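PDB 2CUK: glycerate dehydrogenase/glyoxylate reductase from Thermus thermophilus, which probably reduces glyoxylate and hydroxypyruvate with a nicotinamide coenzyme, as a member of the D-isomer specific 2-hydroxyacid dehydrogenase family. Local coordinates for residues R2-R7 with E23-R28; D15-R20 with E295-V300; L47-E52 with I69-V74; T92-V97 with E287-V292. One frame throughout, in Å; residues are numbered along the deposited sequence.

Interaction 1 of 4, residues R2-R7 with E23-R28; sequences RVLVTR and EVEVHR
R2 sets CG opposite its backbone N (chi1 -178°) and then bends at chi3 (64°), which swings its guanidinium over to E25 on the neighbouring strand; E25 has the same trans first torsion and an extended chain, and rises to meet it. NH1 of R2 lies 3.2 Å from OE1 of E25, with the guanidinium and carboxylate planes 29° apart. The oxygen sits well out of the guanidinium plane, so this salt bridge rests on charge and not on a directed N-H, while NH2 of R2 is used on the carbonyl of R40. Cutting R2 back to an alanine is likely to leave the E25 carboxylate without this positive neighbour and the R40 carbonyl without its side-chain donor. The other carboxylate oxygen, OE2 of E25, packs against CD1 of L4 at 3.7 Å. Beneath these side chains the backbones are joined by the hydrogen bonds of a parallel ladder: V3 N to E23 O (2.8 Å), E25 N to V3 O (2.8 Å), V5 N to E25 O (2.9 Å) and H27 N to V5 O (3.0 Å). On the other side of the sheet V5 CG2 touches V24 CG1 at 4.1 Å. Past the strand ends the H27 ring brings its edge to T6, T6 O lying near the ring plane, 3.4 Å from CD2 of H27, and NE2 is tied to F31 O. Strands 2-5 and 23-26, joined through helix 15-19, form a classic beta-alpha-beta crossover at the border of a five-stranded parallel sheet with the strand order 2-1-3-4-5 of a flavodoxin-like domain.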
loop_
_atom_site.group_PDB
_atom_site.type_symbol
_atom_site.label_atom_id
_atom_site.label_comp_id
_atom_site.label_asym_id
_atom_site.label_seq_id
_atom_site.Cartn_x
_atom_site.Cartn_y
_atom_site.Cartn_z
ATOM N N ARG A 2 38.004 -7.523 -19.370
ATOM C CA ARG A 2 37.180 -6.410 -18.925
ATOM C C ARG A 2 35.696 -6.747 -19.022
ATOM O O ARG A 2 35.259 -7.426 -19.954
ATOM C CB ARG A 2 37.490 -5.168 -19.766
ATOM C CG ARG A 2 36.719 -3.919 -19.360
ATOM C CD ARG A 2 37.255 -2.685 -20.076
ATOM N NE ARG A 2 37.073 -2.760 -21.523
ATOM C CZ ARG A 2 35.894 -2.715 -22.134
ATOM N NH1 ARG A 2 34.778 -2.594 -21.424
ATOM N NH2 ARG A 2 35.826 -2.792 -23.456
ATOM N N VAL A 3 34.930 -6.273 -18.044
ATOM C CA VAL A 3 33.490 -6.496 -18.004
ATOM C C VAL A 3 32.774 -5.149 -18.050
ATOM O O VAL A 3 33.146 -4.215 -17.339
ATOM C CB VAL A 3 33.066 -7.242 -16.714
ATOM C CG1 VAL A 3 31.544 -7.356 -16.648
ATOM C CG2 VAL A 3 33.695 -8.627 -16.686
ATOM N N LEU A 4 31.753 -5.052 -18.895
ATOM C CA LEU A 4 30.990 -3.820 -19.025
ATOM C C LEU A 4 29.602 -3.947 -18.400
ATOM O O LEU A 4 28.833 -4.845 -18.744
ATOM C CB LEU A 4 30.852 -3.430 -20.498
ATOM C CG LEU A 4 30.005 -2.188 -20.788
ATOM C CD1 LEU A 4 30.600 -0.979 -20.078
ATOM C CD2 LEU A 4 29.945 -1.948 -22.284
ATOM N N VAL A 5 29.304 -3.043 -17.472
ATOM C CA VAL A 5 28.012 -3.007 -16.796
ATOM C C VAL A 5 27.388 -1.695 -17.263
ATOM O O VAL A 5 27.899 -0.615 -16.963
ATOM C CB VAL A 5 28.182 -2.999 -15.263
ATOM C CG1 VAL A 5 26.829 -3.173 -14.588
ATOM C CG2 VAL A 5 29.138 -4.106 -14.841
ATOM N N THR A 6 26.290 -1.801 -18.005
ATOM C CA THR A 6 25.619 -0.637 -18.576
ATOM C C THR A 6 25.020 0.386 -17.616
ATOM O O THR A 6 24.677 1.491 -18.034
ATOM C CB THR A 6 24.524 -1.075 -19.558
ATOM O OG1 THR A 6 23.519 -1.818 -18.856
ATOM C CG2 THR A 6 25.126 -1.951 -20.659
ATOM N N ARG A 7 24.891 0.030 -16.342
ATOM C CA ARG A 7 24.335 0.950 -15.347
ATOM C C ARG A 7 24.938 0.682 -13.974
ATOM O O ARG A 7 25.416 -0.419 -13.704
ATOM C CB ARG A 7 22.814 0.789 -15.248
ATOM C CG ARG A 7 22.039 1.121 -16.508
ATOM C CD ARG A 7 22.099 2.602 -16.857
ATOM N NE ARG A 7 21.199 2.909 -17.966
ATOM C CZ ARG A 7 21.315 2.399 -19.188
ATOM N NH1 ARG A 7 22.305 1.559 -19.469
ATOM N NH2 ARG A 7 20.428 2.705 -20.126
ATOM N N GLU A 23 38.557 -6.475 -14.714
ATOM C CA GLU A 23 38.422 -5.041 -14.783
ATOM C C GLU A 23 36.970 -4.691 -15.027
ATOM O O GLU A 23 36.379 -5.047 -16.039
ATOM C CB GLU A 23 39.282 -4.536 -15.942
ATOM C CG GLU A 23 40.559 -3.847 -15.460
ATOM C CD GLU A 23 40.789 -2.594 -16.274
ATOM O OE1 GLU A 23 40.530 -2.615 -17.469
ATOM O OE2 GLU A 23 41.230 -1.599 -15.702
ATOM N N VAL A 24 36.361 -3.998 -14.071
ATOM C CA VAL A 24 34.949 -3.650 -14.170
ATOM C C VAL A 24 34.686 -2.209 -14.596
ATOM O O VAL A 24 35.068 -1.264 -13.904
ATOM C CB VAL A 24 34.223 -3.892 -12.824
ATOM C CG1 VAL A 24 32.728 -3.634 -12.982
ATOM C CG2 VAL A 24 34.471 -5.313 -12.347
ATOM N N GLU A 25 34.035 -2.049 -15.744
ATOM C CA GLU A 25 33.642 -0.728 -16.204
ATOM C C GLU A 25 32.151 -0.504 -15.979
ATOM O O GLU A 25 31.291 -1.183 -16.527
ATOM C CB GLU A 25 33.965 -0.629 -17.695
ATOM C CG GLU A 25 33.889 0.810 -18.209
ATOM C CD GLU A 25 34.233 0.835 -19.684
ATOM O OE1 GLU A 25 35.256 0.281 -20.057
ATOM O OE2 GLU A 25 33.462 1.410 -20.452
ATOM N N VAL A 26 31.858 0.458 -15.097
ATOM C CA VAL A 26 30.461 0.722 -14.799
ATOM C C VAL A 26 30.035 2.102 -15.308
ATOM O O VAL A 26 30.594 3.133 -14.956
ATOM C CB VAL A 26 30.278 0.624 -13.285
ATOM C CG1 VAL A 26 28.803 0.784 -12.925
ATOM C CG2 VAL A 26 30.765 -0.730 -12.798
ATOM N N HIS A 27 29.032 2.081 -16.204
ATOM C CA HIS A 27 28.569 3.313 -16.827
ATOM C C HIS A 27 27.619 4.091 -15.912
ATOM O O HIS A 27 26.616 3.579 -15.429
ATOM C CB HIS A 27 27.840 2.920 -18.112
ATOM C CG HIS A 27 27.287 4.149 -18.780
ATOM N ND1 HIS A 27 28.057 5.037 -19.451
ATOM C CD2 HIS A 27 25.959 4.584 -18.827
ATOM C CE1 HIS A 27 27.214 5.988 -19.892
ATOM N NE2 HIS A 27 25.950 5.743 -19.533
ATOM N N ARG A 28 27.985 5.361 -15.647
ATOM C CA ARG A 28 27.153 6.185 -14.775
ATOM C C ARG A 28 26.118 6.990 -15.570
ATOM O O ARG A 28 26.323 7.357 -16.718
ATOM C CB ARG A 28 28.068 7.150 -14.013
ATOM C CG ARG A 28 29.154 6.435 -13.212
ATOM C CD ARG A 28 30.104 7.432 -12.539
ATOM N NE ARG A 28 29.359 8.347 -11.666
ATOM C CZ ARG A 28 29.830 9.602 -11.536
ATOM N NH1 ARG A 28 30.917 9.976 -12.187
ATOM N NH2 ARG A 28 29.196 10.465 -10.736
#

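Interaction 2 of 4, residues D15-R20 with E295-V300; sequences DRLRER and ENLLAV
The short helix 15-19, which carries R16 and L17, runs roughly alongside the 295-300 part of the long C-terminal helix that presents E295 and L298, their axes 10.8 Å apart and inclined by 23°. At that spacing the side chains alone bridge the gap. R16 is stretched out from CG to NE and reaches across to form a salt bridge in which NH1 donates to OE1 of E295 at 2.7 Å and NH2 adds a weak bond to the same oxygen. OE1 lies in the guanidinium plane but is approached from above its own carboxylate plane. E295 starts away from the partner helix, and the turn at chi2 (62°) brings its carboxylate back. A glutamine in its place would probably leave the R16 guanidinium without its opposite charge. L298 CD1 covers one face of that guanidinium, 3.5 Å from R16 NE, so the aliphatic branch and the acid grip different sides of the same group. Below, L17 CD2 presses on L298 CG at 3.4 Å, tighter than an ordinary carbon contact, and meets L297 CD2 at 3.9 Å. R20 CG adds a looser touch on L298 CD2. Within the fold, L17 also rests on V24 of strand 23-26 and on L22, which L298 touches too, whereas L297 turns to V68 and A70 of strand 68-70, so both helices pack on the same sheet.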
loop_
_atom_site.group_PDB
_atom_site.type_symbol
_atom_site.label_atom_id
_atom_site.label_comp_id
_atom_site.label_asym_id
_atom_site.label_seq_id
_atom_site.Cartn_x
_atom_site.Cartn_y
_atom_site.Cartn_z
ATOM N N ASP A 15 32.105 -6.239 -6.522
ATOM C CA ASP A 15 33.413 -6.398 -5.890
ATOM C C ASP A 15 33.966 -7.807 -6.085
ATOM O O ASP A 15 35.180 -8.005 -6.110
ATOM C CB ASP A 15 33.338 -6.083 -4.391
ATOM C CG ASP A 15 33.367 -4.591 -4.098
ATOM O OD1 ASP A 15 33.557 -3.795 -5.041
ATOM O OD2 ASP A 15 33.209 -4.212 -2.917
ATOM N N ARG A 16 33.077 -8.785 -6.217
ATOM C CA ARG A 16 33.501 -10.163 -6.411
ATOM C C ARG A 16 34.293 -10.264 -7.713
ATOM O O ARG A 16 35.317 -10.948 -7.779
ATOM C CB ARG A 16 32.282 -11.085 -6.461
ATOM C CG ARG A 16 32.624 -12.559 -6.515
ATOM C CD ARG A 16 31.367 -13.410 -6.549
ATOM N NE ARG A 16 31.673 -14.836 -6.599
ATOM C CZ ARG A 16 30.755 -15.793 -6.678
ATOM N NH1 ARG A 16 29.468 -15.472 -6.715
ATOM N NH2 ARG A 16 31.120 -17.069 -6.718
ATOM N N LEU A 17 33.815 -9.570 -8.742
ATOM C CA LEU A 17 34.484 -9.570 -10.044
ATOM C C LEU A 17 35.863 -8.924 -9.915
ATOM O O LEU A 17 36.849 -9.380 -10.475
ATOM C CB LEU A 17 33.671 -8.743 -11.040
ATOM C CG LEU A 17 32.293 -9.328 -11.397
ATOM C CD1 LEU A 17 31.595 -8.488 -12.461
ATOM C CD2 LEU A 17 32.354 -10.755 -11.957
ATOM N N ARG A 18 35.889 -7.782 -9.195
ATOM C CA ARG A 18 37.158 -7.080 -8.985
ATOM C C ARG A 18 38.164 -7.954 -8.218
ATOM O O ARG A 18 39.360 -7.972 -8.484
ATOM C CB ARG A 18 36.868 -5.785 -8.205
ATOM C CG ARG A 18 35.897 -4.839 -8.928
ATOM C CD ARG A 18 35.834 -3.453 -8.258
ATOM N NE ARG A 18 34.941 -2.540 -8.987
ATOM C CZ ARG A 18 33.643 -2.531 -8.627
ATOM N NH1 ARG A 18 33.218 -3.337 -7.669
ATOM N NH2 ARG A 18 32.790 -1.690 -9.223
ATOM N N GLU A 19 37.633 -8.676 -7.204
ATOM C CA GLU A 19 38.439 -9.610 -6.416
ATOM C C GLU A 19 39.095 -10.687 -7.294
ATOM O O GLU A 19 40.091 -11.311 -6.931
ATOM C CB GLU A 19 37.494 -10.320 -5.448
ATOM C CG GLU A 19 37.630 -9.854 -4.000
ATOM C CD GLU A 19 36.297 -10.028 -3.306
ATOM O OE1 GLU A 19 35.529 -10.884 -3.721
ATOM O OE2 GLU A 19 36.016 -9.267 -2.382
ATOM N N ARG A 20 38.458 -10.929 -8.460
ATOM C CA ARG A 20 38.931 -12.000 -9.336
ATOM C C ARG A 20 39.897 -11.469 -10.392
ATOM O O ARG A 20 40.241 -12.154 -11.343
ATOM C CB ARG A 20 37.721 -12.621 -10.034
ATOM C CG ARG A 20 36.845 -13.454 -9.086
ATOM C CD ARG A 20 37.514 -14.774 -8.671
ATOM N NE ARG A 20 37.776 -15.579 -9.868
ATOM C CZ ARG A 20 38.341 -16.802 -9.737
ATOM N NH1 ARG A 20 38.668 -17.297 -8.548
ATOM N NH2 ARG A 20 38.570 -17.527 -10.840
ATOM N N GLU A 295 27.140 -13.999 -10.499
ATOM C CA GLU A 295 27.376 -15.437 -10.411
ATOM C C GLU A 295 27.372 -16.057 -11.806
ATOM O O GLU A 295 28.311 -16.760 -12.190
ATOM C CB GLU A 295 26.298 -16.102 -9.554
ATOM C CG GLU A 295 26.469 -17.606 -9.398
ATOM C CD GLU A 295 27.770 -17.982 -8.705
ATOM O OE1 GLU A 295 27.975 -17.544 -7.552
ATOM O OE2 GLU A 295 28.588 -18.714 -9.309
ATOM N N ASN A 296 26.307 -15.798 -12.560
ATOM C CA ASN A 296 26.186 -16.323 -13.914
ATOM C C ASN A 296 27.377 -15.924 -14.790
ATOM O O ASN A 296 27.948 -16.764 -15.486
ATOM C CB ASN A 296 24.880 -15.832 -14.556
ATOM C CG ASN A 296 23.676 -16.664 -14.142
ATOM O OD1 ASN A 296 23.476 -17.779 -14.633
ATOM N ND2 ASN A 296 22.873 -16.130 -13.227
ATOM N N LEU A 297 27.752 -14.649 -14.751
ATOM C CA LEU A 297 28.870 -14.175 -15.557
ATOM C C LEU A 297 30.176 -14.873 -15.179
ATOM O O LEU A 297 30.884 -15.374 -16.051
ATOM C CB LEU A 297 29.020 -12.653 -15.430
ATOM C CG LEU A 297 30.108 -11.985 -16.282
ATOM C CD1 LEU A 297 29.705 -10.558 -16.609
ATOM C CD2 LEU A 297 31.441 -12.015 -15.550
ATOM N N LEU A 298 30.497 -14.911 -13.888
ATOM C CA LEU A 298 31.721 -15.571 -13.445
ATOM C C LEU A 298 31.714 -17.040 -13.842
ATOM O O LEU A 298 32.734 -17.580 -14.271
ATOM C CB LEU A 298 31.890 -15.454 -11.926
ATOM C CG LEU A 298 32.491 -14.146 -11.402
ATOM C CD1 LEU A 298 32.515 -14.160 -9.881
ATOM C CD2 LEU A 298 33.899 -13.980 -11.950
ATOM N N ALA A 299 30.562 -17.684 -13.693
ATOM C CA ALA A 299 30.426 -19.095 -14.040
ATOM C C ALA A 299 30.901 -19.354 -15.468
ATOM O O ALA A 299 31.726 -20.236 -15.705
ATOM C CB ALA A 299 28.979 -19.537 -13.885
ATOM N N VAL A 300 30.379 -18.580 -16.416
ATOM C CA VAL A 300 30.752 -18.746 -17.814
ATOM C C VAL A 300 32.230 -18.443 -18.052
ATOM O O VAL A 300 32.890 -19.136 -18.823
ATOM C CB VAL A 300 29.902 -17.844 -18.737
ATOM C CG1 VAL A 300 30.346 -18.011 -20.186
ATOM C CG2 VAL A 300 28.434 -18.201 -18.602
#

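Interaction 3 of 4, residues L47-E52 with I69-V74; sequences LIPTVE and IACYSV
Beyond the point where both strands end, P49 and Y72 remain bonded: Y72, the centre of an inverse gamma turn, still gives its N-H to P49 O at 3.0 Å. One step further a water takes over from a direct bond, accepting from V51 N at 2.9 Å and donating to Y72 O at 2.7 Å. The strands themselves contribute A70 N to L47 O (2.8 Å), joined by a CA-H...O contact from I48 CA to A70 O. That carbonyl is also overlaid by the side chain of I48, whose CG2, set opposite the backbone N, lies 3.3 Å from A70 O and 4.0 Å from Y72 CB. P49 sends its ring the other way: CG packs on I69 CG2 at 3.9 Å, the two side chains meeting nearly at right angles. At the far end V51 CG1 leans on S73 CB (3.9 Å). The Y72 ring runs off from this contact, and its OH is hydrogen-bonded to R286 O. Strands 46-48 and 68-70, connected through helix 57-62, lie side by side within the parallel sheet; helix 283-301 covers I48 and A70 through L297, and W132 of the second subunit packs on T50 and V51.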
loop_
_atom_site.group_PDB
_atom_site.type_symbol
_atom_site.label_atom_id
_atom_site.label_comp_id
_atom_site.label_asym_id
_atom_site.label_seq_id
_atom_site.Cartn_x
_atom_site.Cartn_y
_atom_site.Cartn_z
ATOM N N LEU A 47 29.425 -8.945 -20.255
ATOM C CA LEU A 47 28.498 -7.817 -20.311
ATOM C C LEU A 47 27.276 -8.021 -19.422
ATOM O O LEU A 47 26.668 -9.092 -19.430
ATOM C CB LEU A 47 28.027 -7.589 -21.751
ATOM C CG LEU A 47 26.977 -6.492 -21.963
ATOM C CD1 LEU A 47 27.614 -5.129 -21.747
ATOM C CD2 LEU A 47 26.393 -6.587 -23.365
ATOM N N ILE A 48 26.931 -6.988 -18.655
ATOM C CA ILE A 48 25.755 -7.025 -17.785
ATOM C C ILE A 48 24.887 -5.832 -18.172
ATOM O O ILE A 48 25.102 -4.717 -17.698
ATOM C CB ILE A 48 26.126 -6.897 -16.296
ATOM C CG1 ILE A 48 27.053 -8.041 -15.885
ATOM C CG2 ILE A 48 24.852 -6.917 -15.448
ATOM C CD1 ILE A 48 27.633 -7.893 -14.499
ATOM N N PRO A 49 23.899 -6.052 -19.054
ATOM C CA PRO A 49 22.999 -4.994 -19.512
ATOM C C PRO A 49 21.709 -4.930 -18.712
ATOM O O PRO A 49 21.486 -5.744 -17.809
ATOM C CB PRO A 49 22.738 -5.392 -20.954
ATOM C CG PRO A 49 22.578 -6.883 -20.816
ATOM C CD PRO A 49 23.685 -7.286 -19.834
ATOM N N THR A 50 20.869 -3.955 -19.059
ATOM C CA THR A 50 19.568 -3.757 -18.427
ATOM C C THR A 50 18.520 -3.780 -19.536
ATOM O O THR A 50 18.865 -3.860 -20.717
ATOM C CB THR A 50 19.467 -2.392 -17.694
ATOM O OG1 THR A 50 19.594 -1.323 -18.641
ATOM C CG2 THR A 50 20.550 -2.266 -16.635
ATOM N N VAL A 51 17.247 -3.715 -19.157
ATOM C CA VAL A 51 16.162 -3.723 -20.133
ATOM C C VAL A 51 16.199 -2.503 -21.055
ATOM O O VAL A 51 15.559 -2.499 -22.108
ATOM C CB VAL A 51 14.776 -3.766 -19.436
ATOM C CG1 VAL A 51 14.603 -5.089 -18.701
ATOM C CG2 VAL A 51 14.640 -2.596 -18.467
ATOM N N GLU A 52 16.951 -1.478 -20.662
ATOM C CA GLU A 52 17.062 -0.248 -21.450
ATOM C C GLU A 52 18.159 -0.312 -22.515
ATOM O O GLU A 52 18.340 0.640 -23.277
ATOM C CB GLU A 52 17.342 0.947 -20.530
ATOM C CG GLU A 52 16.256 1.234 -19.501
ATOM C CD GLU A 52 15.051 1.941 -20.091
ATOM O OE1 GLU A 52 14.536 1.480 -21.132
ATOM O OE2 GLU A 52 14.612 2.956 -19.507
ATOM N N ILE A 69 26.518 -12.734 -21.744
ATOM C CA ILE A 69 25.643 -11.593 -21.543
ATOM C C ILE A 69 24.801 -11.973 -20.327
ATOM O O ILE A 69 23.826 -12.718 -20.444
ATOM C CB ILE A 69 24.713 -11.359 -22.755
ATOM C CG1 ILE A 69 25.546 -11.035 -24.000
ATOM C CG2 ILE A 69 23.750 -10.214 -22.457
ATOM C CD1 ILE A 69 24.715 -10.860 -25.254
ATOM N N ALA A 70 25.208 -11.495 -19.155
ATOM C CA ALA A 70 24.491 -11.781 -17.919
ATOM C C ALA A 70 23.509 -10.647 -17.662
ATOM O O ALA A 70 23.864 -9.608 -17.096
ATOM C CB ALA A 70 25.470 -11.912 -16.754
ATOM N N CYS A 71 22.271 -10.857 -18.088
ATOM C CA CYS A 71 21.219 -9.861 -17.941
ATOM C C CYS A 71 20.845 -9.517 -16.512
ATOM O O CYS A 71 20.673 -10.396 -15.670
ATOM C CB CYS A 71 19.957 -10.318 -18.675
ATOM S SG CYS A 71 20.167 -10.450 -20.451
ATOM N N TYR A 72 20.716 -8.219 -16.257
ATOM C CA TYR A 72 20.316 -7.725 -14.952
ATOM C C TYR A 72 18.801 -7.563 -15.071
ATOM O O TYR A 72 18.284 -6.447 -15.084
ATOM C CB TYR A 72 20.982 -6.370 -14.665
ATOM C CG TYR A 72 20.701 -5.820 -13.280
ATOM C CD1 TYR A 72 21.235 -6.429 -12.144
ATOM C CD2 TYR A 72 19.877 -4.707 -13.104
ATOM C CE1 TYR A 72 20.954 -5.944 -10.862
ATOM C CE2 TYR A 72 19.582 -4.215 -11.827
ATOM C CZ TYR A 72 20.122 -4.837 -10.714
ATOM O OH TYR A 72 19.819 -4.363 -9.455
ATOM N N SER A 73 18.108 -8.694 -15.189
ATOM C CA SER A 73 16.654 -8.727 -15.326
ATOM C C SER A 73 16.193 -10.164 -15.563
ATOM O O SER A 73 17.010 -11.043 -15.845
ATOM C CB SER A 73 16.210 -7.860 -16.507
ATOM O OG SER A 73 16.806 -8.297 -17.722
ATOM N N VAL A 74 14.889 -10.402 -15.432
ATOM C CA VAL A 74 14.328 -11.728 -15.665
ATOM C C VAL A 74 13.961 -11.835 -17.146
ATOM O O VAL A 74 14.167 -12.872 -17.776
ATOM C CB VAL A 74 13.067 -11.990 -14.791
ATOM C CG1 VAL A 74 12.023 -10.907 -15.022
ATOM C CG2 VAL A 74 12.486 -13.360 -15.124
HETATM O O HOH W 1 17.037 -4.363 -16.307
#

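Interaction 4 of 4, residues T92-V97 with E287-V292; sequences THTPGV and ERMAEV
V97 points its CB at helix 283-301, where CB itself stands 4.2 Å from M289 CG, and from there its two methyls fork over the helix surface. CG1, opposite the backbone N (chi1 179°), wedges between two side chains, 3.4 Å from R288 CG and 3.5 Å from M289 CG. CG2 takes the other direction and meets V292 CG2 at 3.7 Å, the two side chains lying alongside each other and running in opposite directions. The V97 and R288 chains cross at about a right angle, and the closest touch is on CG, the aliphatic root of the arginine. The charged end of R288 is fixed within the helix: V292 CG2 sits over the centre of the guanidinium, 3.7 Å above its plane, and NH1 makes a salt bridge to E291 OE1 at 3.2 Å, the oxygen lying in the guanidinium plane. T94 makes the second point of attachment. Its CG2 drops onto the helix backbone, 3.5 Å from M289 O, and also packs on V292 CG1 at 3.8 Å, while the CB-OG1 arm stands beside the M289 side chain. V292 is therefore embraced by both loop residues, and the helix and loop join through apolar packing. Next to them H93 keeps its ring against P95 and bonds V74 O through ND1. The contact thus joins the loop that leaves the five-stranded sheet for helix 99-114 to the C-terminal helix that returns to that sheet from the coenzyme domain, consistent with the two interdomain chain crossings of D-2-hydroxyacid dehydrogenases.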
loop_
_atom_site.group_PDB
_atom_site.type_symbol
_atom_site.label_atom_id
_atom_site.label_comp_id
_atom_site.label_asym_id
_atom_site.label_seq_id
_atom_site.Cartn_x
_atom_site.Cartn_y
_atom_site.Cartn_z
ATOM N N THR A 92 22.332 -15.243 -19.843
ATOM C CA THR A 92 21.689 -15.611 -18.588
ATOM C C THR A 92 20.798 -14.480 -18.092
ATOM O O THR A 92 20.853 -13.364 -18.609
ATOM C CB THR A 92 22.732 -15.918 -17.490
ATOM O OG1 THR A 92 23.515 -14.745 -17.229
ATOM C CG2 THR A 92 23.652 -17.049 -17.931
ATOM N N HIS A 93 19.976 -14.780 -17.091
ATOM C CA HIS A 93 19.090 -13.781 -16.512
ATOM C C HIS A 93 18.971 -14.006 -15.008
ATOM O O HIS A 93 19.683 -14.834 -14.444
ATOM C CB HIS A 93 17.705 -13.823 -17.177
ATOM C CG HIS A 93 16.972 -15.114 -16.991
ATOM N ND1 HIS A 93 15.595 -15.189 -16.981
ATOM C CD2 HIS A 93 17.418 -16.383 -16.831
ATOM C CE1 HIS A 93 15.224 -16.446 -16.821
ATOM N NE2 HIS A 93 16.312 -17.192 -16.728
ATOM N N THR A 94 18.070 -13.278 -14.358
ATOM C CA THR A 94 17.902 -13.399 -12.912
ATOM C C THR A 94 16.481 -13.800 -12.504
ATOM O O THR A 94 15.749 -13.002 -11.921
ATOM C CB THR A 94 18.262 -12.065 -12.221
ATOM O OG1 THR A 94 17.330 -11.049 -12.624
ATOM C CG2 THR A 94 19.673 -11.629 -12.612
ATOM N N PRO A 95 16.080 -15.049 -12.795
ATOM C CA PRO A 95 14.741 -15.542 -12.454
ATOM C C PRO A 95 14.525 -15.783 -10.961
ATOM O O PRO A 95 15.465 -16.119 -10.236
ATOM C CB PRO A 95 14.644 -16.831 -13.260
ATOM C CG PRO A 95 16.053 -17.347 -13.196
ATOM C CD PRO A 95 16.865 -16.097 -13.474
ATOM N N GLY A 96 13.280 -15.601 -10.518
ATOM C CA GLY A 96 12.921 -15.812 -9.125
ATOM C C GLY A 96 13.113 -14.639 -8.175
ATOM O O GLY A 96 12.239 -14.329 -7.363
ATOM N N VAL A 97 14.260 -13.985 -8.287
ATOM C CA VAL A 97 14.649 -12.863 -7.438
ATOM C C VAL A 97 13.685 -11.692 -7.212
ATOM O O VAL A 97 13.591 -11.177 -6.094
ATOM C CB VAL A 97 15.995 -12.290 -7.937
ATOM C CG1 VAL A 97 16.411 -11.097 -7.093
ATOM C CG2 VAL A 97 17.063 -13.385 -7.890
ATOM N N GLU A 287 19.899 -5.766 -5.078
ATOM C CA GLU A 287 21.254 -6.196 -4.745
ATOM C C GLU A 287 21.368 -7.681 -5.071
ATOM O O GLU A 287 22.395 -8.146 -5.565
ATOM C CB GLU A 287 21.554 -5.961 -3.261
ATOM C CG GLU A 287 21.402 -4.507 -2.822
ATOM C CD GLU A 287 21.818 -4.274 -1.375
ATOM O OE1 GLU A 287 21.623 -5.180 -0.541
ATOM O OE2 GLU A 287 22.326 -3.175 -1.065
ATOM N N ARG A 288 20.295 -8.416 -4.800
ATOM C CA ARG A 288 20.248 -9.845 -5.069
ATOM C C ARG A 288 20.345 -10.087 -6.575
ATOM O O ARG A 288 21.019 -11.016 -7.022
ATOM C CB ARG A 288 18.952 -10.438 -4.499
ATOM C CG ARG A 288 18.741 -11.921 -4.781
ATOM C CD ARG A 288 19.892 -12.773 -4.268
ATOM N NE ARG A 288 19.691 -14.184 -4.589
ATOM C CZ ARG A 288 20.653 -15.101 -4.574
ATOM N NH1 ARG A 288 21.895 -14.759 -4.254
ATOM N NH2 ARG A 288 20.376 -16.358 -4.892
ATOM N N MET A 289 19.679 -9.245 -7.358
ATOM C CA MET A 289 19.726 -9.367 -8.807
ATOM C C MET A 289 21.167 -9.217 -9.286
ATOM O O MET A 289 21.588 -9.886 -10.229
ATOM C CB MET A 289 18.843 -8.302 -9.463
ATOM C CG MET A 289 17.350 -8.634 -9.435
ATOM S SD MET A 289 16.298 -7.295 -10.043
ATOM C CE MET A 289 16.882 -7.139 -11.750
ATOM N N ALA A 290 21.915 -8.333 -8.629
ATOM C CA ALA A 290 23.310 -8.096 -8.981
ATOM C C ALA A 290 24.150 -9.334 -8.672
ATOM O O ALA A 290 24.994 -9.728 -9.474
ATOM C CB ALA A 290 23.849 -6.887 -8.215
ATOM N N GLU A 291 23.914 -9.944 -7.512
ATOM C CA GLU A 291 24.649 -11.140 -7.113
ATOM C C GLU A 291 24.428 -12.275 -8.107
ATOM O O GLU A 291 25.366 -12.983 -8.471
ATOM C CB GLU A 291 24.200 -11.625 -5.730
ATOM C CG GLU A 291 24.233 -10.588 -4.629
ATOM C CD GLU A 291 23.783 -11.160 -3.294
ATOM O OE1 GLU A 291 22.751 -11.871 -3.256
ATOM O OE2 GLU A 291 24.460 -10.895 -2.281
ATOM N N VAL A 292 23.180 -12.451 -8.532
ATOM C CA VAL A 292 22.835 -13.511 -9.473
ATOM C C VAL A 292 23.454 -13.277 -10.848
ATOM O O VAL A 292 23.943 -14.215 -11.480
ATOM C CB VAL A 292 21.298 -13.658 -9.596
ATOM C CG1 VAL A 292 20.948 -14.688 -10.657
ATOM C CG2 VAL A 292 20.715 -14.083 -8.249
#

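In the fold
Interactions 1 and 3 lie in one parallel sheet, their centres 12 Å apart and their ladders joined where L4 O probably accepts a hydrogen bond from I48 N, 2.9 Å away. Interaction 2 packs on that sheet through L297, whose CD1 is 3.7 Å from V3 CG1 of interaction 1 and also 3.7 Å from I48 CG1 of interaction 3. Interactions 2 and 4 share helix 283-301. The centres of interactions 3 and 4 are about 10 Å apart, with T94 N 2.9 Å from S73 O, a probable hydrogen bond, whereas interactions 1 and 4 do not touch. Interactions 3 and 4 lie nearer the chain's centre, consistent with the side facing the family's interdomain active-site cleft.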